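Local coordinates for diaminopimelate decarboxylase (Methanocaldococcus jannaschii, PDB 1TWI), which decarboxylates meso-diaminopimelate to L-lysine, the last step of lysine biosynthesis by the diaminopimelate pathway, using pyridoxal 5'-phosphate as cofactor, at residues 355-359 and 395-399; 399-403 and 415-419; 302-307 and 318-322. All blocks are in the same frame, centred on the assembly; numbering follows the deposited sequence.

Interaction 1 (355-359 and 395-399); sequences GGLCE and YNARG. With PLP (pyridoxal-5'-phosphate), chain F.
The active site, at the interface between two subunits, is where the loop 355-359, carrying Cys358 and Glu359, meets Tyr395 of the loop 395-399. All three residues line the pocket that holds the product lysine, and Cys358 is the predicted proton donor. The phenol hydroxyl of Tyr395 donates to Glu359 OE2 across 2.6 Å (OH to OE2). It meets that oxygen almost head-on along the C-O bond, and the carboxylate lies nearly in the plane of the ring, 13° from it, with OE2 at the ring's edge. With CG anti to the backbone N (chi1 -173°), Tyr395 throws its ring across to the other loop. Cys358 SG lies obliquely beside the Tyr395 ring, a sulfur-aromatic contact, and 3.5 Å from its OH. Its chi1 of 63° wedges the sulfur between its own N and carbonyl carbon, and SG is also 3.4 Å from the aldehyde oxygen O4A of PLP.

Behind this polar end lies Leu357, whose two methyls part company. CD2 packs 3.5 Å from Tyr395 CD2, while CD1 rests over one face of the Arg398 guanidinium, 3.5 Å from NE, and Asn396 CB closes on the leucine between them. The arginine binds the first loop through solvent: water 1 accepts from Arg398 NE at 2.9 Å and donates to Gly356 O. Lys179 of the second subunit bonds to the carbonyls of Gly355 and Leu357, tying the loop to the partner chain. That chain also grips the PLP, through Ser213, Gly250 and Tyr387 among others. Such a composite site, with a cofactor-binding barrel in one subunit and loops of the beta domain in the other, is the hallmark of fold type III PLP decarboxylases.

Interaction 2 (399-403 and 415-419); sequences GRPRM and RERET
Two side-on salt bridges clamp the segments, Arg400 to Glu418 and Arg402 to Glu416. Arg402 NE reaches Glu416 OE1 at 2.6 Å while its NH2 takes the syn lone pair of OE2; the two chains run side by side, their planar ends only 25° apart. The anti lone pair of Glu416 OE1 receives Arg417 N, the amide of the next residue. Arg400 grips less flatly: NE to Glu418 OE1 (3.0 Å) and NH2 to OE2 (2.8 Å) both strike from above the carboxylate plane. A bend at chi3 (-68°) swings its head round to the acid, whose OE1 also accepts Arg400 N at 2.7 Å. In return Glu418 N bonds to Arg400 O. Farther along, Met403 and Arg415 exchange two backbone bonds as an antiparallel hydrogen-bonded pair.

Water 3 links Arg415 NE with the carbonyls of Arg400 and Glu416. Arg415 NH2 sits over a face of the Arg400 guanidinium, 3.4 Å from its NE, two cationic groups brought close without bonding to each other. Outside this polar frame, Met403 CG packs 3.6 Å from Arg415 CB. Arg402 CD lies over the centre of the Arg417 guanidinium, whose NH2 is tied to Phe28 O. With four arginines facing two carboxylates, the contact probably carries net positive charge, which would favour the ionised form of both glutamates.

Interaction 3 (302-307 and 318-322); sequences LLGKVH and VMIDA
Asp321 reaches over to His307 and Lys305 from the point where strand 318-320 ends, and its side chain repays following atom by atom. CB lies 3.5 Å from His307 NE2. A chi1 of 58° then tucks the carboxylate back over the residue's own main chain, turning both oxygens to strand 302-307. OD1 accepts Lys305 N at 2.9 Å, met from above the carboxylate plane; it also touches Gly304 CA at 3.4 Å. OD2 accepts His307 NE2 at 2.9 Å. That bond lies in the plane of the ring but strikes the carboxylate from above, and the two planes stand 54° apart. Thr30 OG1 also bonds to OD2, so that, with Lys305 N on OD1, both oxygens are held, which would be expected to stabilise the negative charge.

The main chains hold the same register: Asp321 N bonds to Lys305 O, and His307 N to Met319 O. Between these two bonds Val306 and Ile320 form an antiparallel non-hydrogen-bonded pair. Their CG2 methyls touch at 3.6 Å, and Val306 CG2 also meets Val318 CG1 at 3.8 Å. Beyond the aspartate, Ala322 CB packs on Leu302 CD2.

This is the hairpin of strands 300-311 and 316-320 within the mixed sheet of the beta domain. Strand 300-311 is also paired with strands 32-36 and 378-382, and Leu379 of the latter packs against both Val306 and Ile320, while His307 and Met319 touch Cys114 and Asn113 of the second subunit.

Interactions 1 and 3 are largely buried, whereas interaction 2 is only partly so, and their chemistry differs. Interaction 3 is hairpin pairing within the mixed sheet, with aliphatic contacts and one aspartate anchor. Interaction 2 joins the same sheet at its 402-407 and 410-415 strands but relies on salt bridges. Interaction 1 has no regular strand; its loops carry residues to the cofactor and product. Gly399 belongs to both interactions 1 and 2, so the active-site loop leads on into strand 402-407. Interaction 3 packs against interaction 1 where Arg398 NH1 approaches Asp321 O. All three contacts touch the second subunit.

Interaction 1 (355-359 and 395-399)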
loop_
_atom_site.group_PDB
_atom_site.type_symbol
_atom_site.label_atom_id
_atom_site.label_comp_id
_atom_site.label_asym_id
_atom_site.label_seq_id
_atom_site.Cartn_x
_atom_site.Cartn_y
_atom_site.Cartn_z
ATOM N N GLY A 355 -9.468 -11.768 0.044
ATOM C CA GLY A 355 -8.175 -12.336 -0.286
ATOM C C GLY A 355 -7.723 -13.072 0.980
ATOM O O GLY A 355 -8.477 -13.154 1.953
ATOM N N GLY A 356 -6.505 -13.610 0.986
ATOM C CA GLY A 356 -6.050 -14.335 2.164
ATOM C C GLY A 356 -5.119 -13.611 3.153
ATOM O O GLY A 356 -4.480 -14.269 3.996
ATOM N N LEU A 357 -5.039 -12.284 3.088
ATOM C CA LEU A 357 -4.135 -11.593 4.000
ATOM C C LEU A 357 -4.806 -11.395 5.357
ATOM O O LEU A 357 -6.055 -11.360 5.447
ATOM C CB LEU A 357 -3.683 -10.229 3.410
ATOM C CG LEU A 357 -2.645 -10.348 2.255
ATOM C CD1 LEU A 357 -3.367 -10.677 0.900
ATOM C CD2 LEU A 357 -1.899 -8.966 2.100
ATOM N N CYS A 358 -3.967 -11.223 6.396
ATOM C CA CYS A 358 -4.396 -11.029 7.805
ATOM C C CYS A 358 -5.207 -9.794 8.089
ATOM O O CYS A 358 -5.723 -9.653 9.194
ATOM C CB CYS A 358 -3.201 -10.855 8.727
ATOM S SG CYS A 358 -2.217 -9.328 8.303
ATOM N N GLU A 359 -5.269 -8.894 7.132
ATOM C CA GLU A 359 -5.923 -7.604 7.261
ATOM C C GLU A 359 -7.443 -7.728 7.110
ATOM O O GLU A 359 -7.938 -8.298 6.138
ATOM C CB GLU A 359 -5.344 -6.667 6.170
ATOM C CG GLU A 359 -4.936 -5.270 6.561
ATOM C CD GLU A 359 -4.401 -5.210 7.935
ATOM O OE1 GLU A 359 -5.207 -4.931 8.829
ATOM O OE2 GLU A 359 -3.200 -5.462 8.144
ATOM N N TYR A 395 3.116 -7.147 0.963
ATOM C CA TYR A 395 2.553 -7.357 2.298
ATOM C C TYR A 395 2.142 -8.806 2.546
ATOM O O TYR A 395 1.539 -9.443 1.666
ATOM C CB TYR A 395 1.379 -6.394 2.519
ATOM C CG TYR A 395 0.830 -6.406 3.919
ATOM C CD1 TYR A 395 1.678 -6.342 5.026
ATOM C CD2 TYR A 395 -0.563 -6.393 4.128
ATOM C CE1 TYR A 395 1.150 -6.251 6.341
ATOM C CE2 TYR A 395 -1.105 -6.313 5.400
ATOM C CZ TYR A 395 -0.227 -6.242 6.516
ATOM O OH TYR A 395 -0.757 -6.195 7.788
ATOM N N ASN A 396 2.483 -9.313 3.733
ATOM C CA ASN A 396 2.241 -10.719 4.144
ATOM C C ASN A 396 3.209 -11.635 3.371
ATOM O O ASN A 396 2.960 -12.818 3.252
ATOM C CB ASN A 396 0.777 -11.182 3.897
ATOM C CG ASN A 396 -0.187 -10.664 4.960
ATOM O OD1 ASN A 396 -0.005 -9.576 5.529
ATOM N ND2 ASN A 396 -1.199 -11.431 5.225
ATOM N N ALA A 397 4.323 -11.067 2.884
ATOM C CA ALA A 397 5.351 -11.796 2.116
ATOM C C ALA A 397 4.754 -12.579 0.943
ATOM O O ALA A 397 4.949 -13.792 0.809
ATOM C CB ALA A 397 6.192 -12.755 3.042
ATOM N N ARG A 398 4.032 -11.853 0.098
ATOM C CA ARG A 398 3.382 -12.436 -1.076
ATOM C C ARG A 398 4.003 -11.749 -2.292
ATOM O O ARG A 398 4.129 -10.511 -2.310
ATOM C CB ARG A 398 1.870 -12.138 -1.062
ATOM C CG ARG A 398 1.090 -12.896 -0.046
ATOM C CD ARG A 398 -0.366 -12.410 -0.028
ATOM N NE ARG A 398 -1.043 -13.349 0.845
ATOM C CZ ARG A 398 -1.860 -14.303 0.416
ATOM N NH1 ARG A 398 -2.120 -14.387 -0.904
ATOM N NH2 ARG A 398 -2.313 -15.216 1.294
ATOM N N GLY A 399 4.421 -12.535 -3.282
ATOM C CA GLY A 399 5.002 -11.932 -4.474
ATOM C C GLY A 399 4.007 -11.103 -5.326
ATOM O O GLY A 399 2.796 -11.400 -5.362
HETATM N N1 PLP F . -1.891 -12.769 14.919
HETATM C C2 PLP F . -2.773 -12.692 13.888
HETATM C C2A PLP F . -3.621 -13.937 13.682
HETATM C C3 PLP F . -2.836 -11.493 13.194
HETATM O O3 PLP F . -3.706 -11.417 12.164
HETATM C C4 PLP F . -2.011 -10.420 13.469
HETATM C C4A PLP F . -2.136 -9.097 12.640
HETATM O O4A PLP F . -2.918 -9.110 11.650
HETATM C C5 PLP F . -1.100 -10.527 14.574
HETATM C C6 PLP F . -1.076 -11.727 15.222
HETATM C C5A PLP F . -0.154 -9.489 15.060
HETATM O O4P PLP F . -0.791 -8.298 15.543
HETATM P P PLP F . 0.060 -7.145 16.238
HETATM O O1P PLP F . -0.974 -6.079 16.536
HETATM O O2P PLP F . 1.091 -6.730 15.209
HETATM O O3P PLP F . 0.656 -7.684 17.470
HETATM O O HOH W 1 -1.331 -13.943 3.708
HETATM O O HOH W 2 -5.249 -14.938 -1.148
#

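Interaction 2 (399-403 and 415-419)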
loop_
_atom_site.group_PDB
_atom_site.type_symbol
_atom_site.label_atom_id
_atom_site.label_comp_id
_atom_site.label_asym_id
_atom_site.label_seq_id
_atom_site.Cartn_x
_atom_site.Cartn_y
_atom_site.Cartn_z
ATOM N N GLY A 399 4.421 -12.535 -3.282
ATOM C CA GLY A 399 5.002 -11.932 -4.474
ATOM C C GLY A 399 4.007 -11.103 -5.326
ATOM O O GLY A 399 2.796 -11.400 -5.362
ATOM N N ARG A 400 4.483 -10.067 -6.010
ATOM C CA ARG A 400 3.553 -9.299 -6.846
ATOM C C ARG A 400 3.202 -10.242 -7.975
ATOM O O ARG A 400 4.027 -11.053 -8.430
ATOM C CB ARG A 400 4.163 -7.971 -7.292
ATOM C CG ARG A 400 4.078 -6.963 -6.092
ATOM C CD ARG A 400 4.891 -5.725 -6.331
ATOM N NE ARG A 400 6.327 -6.026 -6.333
ATOM C CZ ARG A 400 7.263 -5.114 -6.597
ATOM N NH1 ARG A 400 6.909 -3.858 -6.870
ATOM N NH2 ARG A 400 8.549 -5.447 -6.623
ATOM N N PRO A 401 1.961 -10.151 -8.457
ATOM C CA PRO A 401 1.491 -11.041 -9.515
ATOM C C PRO A 401 1.959 -10.854 -10.944
ATOM O O PRO A 401 2.495 -9.810 -11.333
ATOM C CB PRO A 401 -0.002 -10.855 -9.416
ATOM C CG PRO A 401 -0.075 -9.323 -9.170
ATOM C CD PRO A 401 1.004 -9.035 -8.227
ATOM N N ARG A 402 1.714 -11.892 -11.731
ATOM C CA ARG A 402 2.007 -11.834 -13.158
ATOM C C ARG A 402 0.964 -10.932 -13.793
ATOM O O ARG A 402 -0.092 -10.738 -13.213
ATOM C CB ARG A 402 1.816 -13.204 -13.791
ATOM C CG ARG A 402 3.085 -13.999 -13.913
ATOM C CD ARG A 402 2.809 -15.380 -14.491
ATOM N NE ARG A 402 4.038 -15.969 -15.000
ATOM C CZ ARG A 402 4.072 -17.119 -15.665
ATOM N NH1 ARG A 402 2.923 -17.821 -15.872
ATOM N NH2 ARG A 402 5.233 -17.530 -16.190
ATOM N N MET A 403 1.277 -10.412 -14.986
ATOM C CA MET A 403 0.345 -9.617 -15.777
ATOM C C MET A 403 0.553 -10.004 -17.242
ATOM O O MET A 403 1.707 -10.155 -17.671
ATOM C CB MET A 403 0.623 -8.109 -15.725
ATOM C CG MET A 403 0.752 -7.564 -14.301
ATOM S SD MET A 403 0.253 -5.772 -14.242
ATOM C CE MET A 403 1.577 -5.025 -15.393
ATOM N N ARG A 415 4.467 -8.924 -17.250
ATOM C CA ARG A 415 5.101 -8.758 -15.940
ATOM C C ARG A 415 5.255 -10.151 -15.387
ATOM O O ARG A 415 4.300 -10.913 -15.352
ATOM C CB ARG A 415 4.255 -7.876 -14.984
ATOM C CG ARG A 415 5.011 -7.620 -13.653
ATOM C CD ARG A 415 4.136 -7.063 -12.513
ATOM N NE ARG A 415 4.891 -7.203 -11.275
ATOM C CZ ARG A 415 5.663 -6.257 -10.764
ATOM N NH1 ARG A 415 5.762 -5.074 -11.372
ATOM N NH2 ARG A 415 6.366 -6.504 -9.666
ATOM N N GLU A 416 6.457 -10.527 -14.955
ATOM C CA GLU A 416 6.629 -11.870 -14.395
ATOM C C GLU A 416 6.302 -11.801 -12.921
ATOM O O GLU A 416 6.407 -10.733 -12.280
ATOM C CB GLU A 416 8.077 -12.339 -14.605
ATOM C CG GLU A 416 8.370 -13.774 -14.250
ATOM C CD GLU A 416 7.401 -14.792 -14.831
ATOM O OE1 GLU A 416 6.350 -14.949 -14.211
ATOM O OE2 GLU A 416 7.691 -15.427 -15.878
ATOM N N ARG A 417 5.906 -12.924 -12.338
ATOM C CA ARG A 417 5.593 -12.857 -10.924
ATOM C C ARG A 417 6.842 -12.943 -10.076
ATOM O O ARG A 417 7.917 -13.308 -10.557
ATOM C CB ARG A 417 4.643 -13.990 -10.500
ATOM C CG ARG A 417 5.164 -15.367 -10.737
ATOM C CD ARG A 417 4.175 -16.362 -10.034
ATOM N NE ARG A 417 2.799 -16.209 -10.509
ATOM C CZ ARG A 417 2.221 -17.009 -11.404
ATOM N NH1 ARG A 417 2.924 -18.043 -11.927
ATOM N NH2 ARG A 417 0.951 -16.783 -11.771
ATOM N N GLU A 418 6.702 -12.627 -8.806
ATOM C CA GLU A 418 7.842 -12.732 -7.901
ATOM C C GLU A 418 7.800 -14.094 -7.161
ATOM O O GLU A 418 6.722 -14.526 -6.706
ATOM C CB GLU A 418 7.790 -11.576 -6.866
ATOM C CG GLU A 418 8.249 -10.242 -7.489
ATOM C CD GLU A 418 8.023 -9.073 -6.582
ATOM O OE1 GLU A 418 6.931 -8.978 -6.003
ATOM O OE2 GLU A 418 8.952 -8.236 -6.473
ATOM N N THR A 419 8.952 -14.758 -7.026
ATOM C CA THR A 419 9.030 -16.047 -6.314
ATOM C C THR A 419 9.402 -15.792 -4.883
ATOM O O THR A 419 9.642 -14.632 -4.496
ATOM C CB THR A 419 10.179 -16.975 -6.859
ATOM O OG1 THR A 419 11.441 -16.322 -6.627
ATOM C CG2 THR A 419 9.994 -17.216 -8.375
HETATM O O HOH W 3 5.948 -9.523 -9.879
#

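Interaction 3 (302-307 and 318-322)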
loop_
_atom_site.group_PDB
_atom_site.type_symbol
_atom_site.label_atom_id
_atom_site.label_comp_id
_atom_site.label_asym_id
_atom_site.label_seq_id
_atom_site.Cartn_x
_atom_site.Cartn_y
_atom_site.Cartn_z
ATOM N N LEU A 302 -8.491 -8.236 -12.926
ATOM C CA LEU A 302 -7.682 -9.080 -12.055
ATOM C C LEU A 302 -8.426 -10.407 -11.805
ATOM O O LEU A 302 -9.552 -10.405 -11.261
ATOM C CB LEU A 302 -7.416 -8.375 -10.717
ATOM C CG LEU A 302 -6.630 -9.166 -9.645
ATOM C CD1 LEU A 302 -5.246 -9.605 -10.172
ATOM C CD2 LEU A 302 -6.505 -8.292 -8.426
ATOM N N LEU A 303 -7.794 -11.523 -12.200
ATOM C CA LEU A 303 -8.395 -12.845 -12.028
ATOM C C LEU A 303 -7.838 -13.496 -10.779
ATOM O O LEU A 303 -6.628 -13.469 -10.531
ATOM C CB LEU A 303 -8.070 -13.745 -13.252
ATOM C CG LEU A 303 -8.331 -13.075 -14.611
ATOM C CD1 LEU A 303 -7.993 -14.035 -15.791
ATOM C CD2 LEU A 303 -9.782 -12.634 -14.672
ATOM N N GLY A 304 -8.733 -14.044 -9.976
ATOM C CA GLY A 304 -8.343 -14.695 -8.741
ATOM C C GLY A 304 -9.120 -16.002 -8.628
ATOM O O GLY A 304 -10.333 -16.030 -8.832
ATOM N N LYS A 305 -8.419 -17.084 -8.343
ATOM C CA LYS A 305 -9.074 -18.338 -8.212
ATOM C C LYS A 305 -9.613 -18.534 -6.796
ATOM O O LYS A 305 -8.991 -18.121 -5.771
ATOM C CB LYS A 305 -8.115 -19.473 -8.604
ATOM C CG LYS A 305 -8.691 -20.896 -8.357
ATOM C CD LYS A 305 -7.901 -22.013 -9.142
ATOM C CE LYS A 305 -6.492 -22.208 -8.619
ATOM N NZ LYS A 305 -5.868 -23.391 -9.325
ATOM N N VAL A 306 -10.774 -19.178 -6.734
ATOM C CA VAL A 306 -11.418 -19.486 -5.459
ATOM C C VAL A 306 -10.828 -20.723 -4.815
ATOM O O VAL A 306 -10.903 -21.818 -5.402
ATOM C CB VAL A 306 -12.927 -19.719 -5.680
ATOM C CG1 VAL A 306 -13.581 -20.123 -4.351
ATOM C CG2 VAL A 306 -13.560 -18.385 -6.213
ATOM N N HIS A 307 -10.250 -20.580 -3.619
ATOM C CA HIS A 307 -9.681 -21.781 -2.973
ATOM C C HIS A 307 -10.584 -22.300 -1.868
ATOM O O HIS A 307 -10.540 -23.490 -1.557
ATOM C CB HIS A 307 -8.270 -21.486 -2.422
ATOM C CG HIS A 307 -7.257 -21.277 -3.495
ATOM N ND1 HIS A 307 -6.343 -22.238 -3.850
ATOM C CD2 HIS A 307 -7.052 -20.234 -4.343
ATOM C CE1 HIS A 307 -5.613 -21.804 -4.866
ATOM N NE2 HIS A 307 -6.026 -20.588 -5.187
ATOM N N VAL A 318 -16.265 -16.075 0.092
ATOM C CA VAL A 318 -15.611 -16.747 -1.020
ATOM C C VAL A 318 -14.150 -16.237 -0.909
ATOM O O VAL A 318 -13.917 -15.026 -0.931
ATOM C CB VAL A 318 -16.332 -16.290 -2.339
ATOM C CG1 VAL A 318 -15.483 -16.579 -3.536
ATOM C CG2 VAL A 318 -17.682 -17.052 -2.450
ATOM N N MET A 319 -13.180 -17.150 -0.737
ATOM C CA MET A 319 -11.785 -16.740 -0.559
ATOM C C MET A 319 -10.995 -16.979 -1.828
ATOM O O MET A 319 -10.933 -18.102 -2.312
ATOM C CB MET A 319 -11.118 -17.546 0.571
ATOM C CG MET A 319 -11.991 -17.750 1.849
ATOM S SD MET A 319 -12.437 -16.184 2.599
ATOM C CE MET A 319 -12.903 -16.754 4.328
ATOM N N ILE A 320 -10.372 -15.925 -2.353
ATOM C CA ILE A 320 -9.603 -16.074 -3.570
ATOM C C ILE A 320 -8.102 -15.828 -3.403
ATOM O O ILE A 320 -7.666 -15.264 -2.380
ATOM C CB ILE A 320 -10.162 -15.140 -4.707
ATOM C CG1 ILE A 320 -10.095 -13.665 -4.268
ATOM C CG2 ILE A 320 -11.665 -15.544 -5.055
ATOM C CD1 ILE A 320 -10.500 -12.739 -5.407
ATOM N N ASP A 321 -7.304 -16.233 -4.403
ATOM C CA ASP A 321 -5.864 -16.045 -4.285
ATOM C C ASP A 321 -5.310 -14.671 -4.662
ATOM O O ASP A 321 -4.094 -14.452 -4.618
ATOM C CB ASP A 321 -5.081 -17.196 -4.952
ATOM C CG ASP A 321 -5.396 -17.380 -6.410
ATOM O OD1 ASP A 321 -5.947 -16.438 -7.059
ATOM O OD2 ASP A 321 -5.076 -18.495 -6.920
ATOM N N ALA A 322 -6.203 -13.759 -5.020
ATOM C CA ALA A 322 -5.829 -12.363 -5.233
ATOM C C ALA A 322 -6.021 -11.739 -3.852
ATOM O O ALA A 322 -6.897 -12.159 -3.075
ATOM C CB ALA A 322 -6.756 -11.673 -6.226
#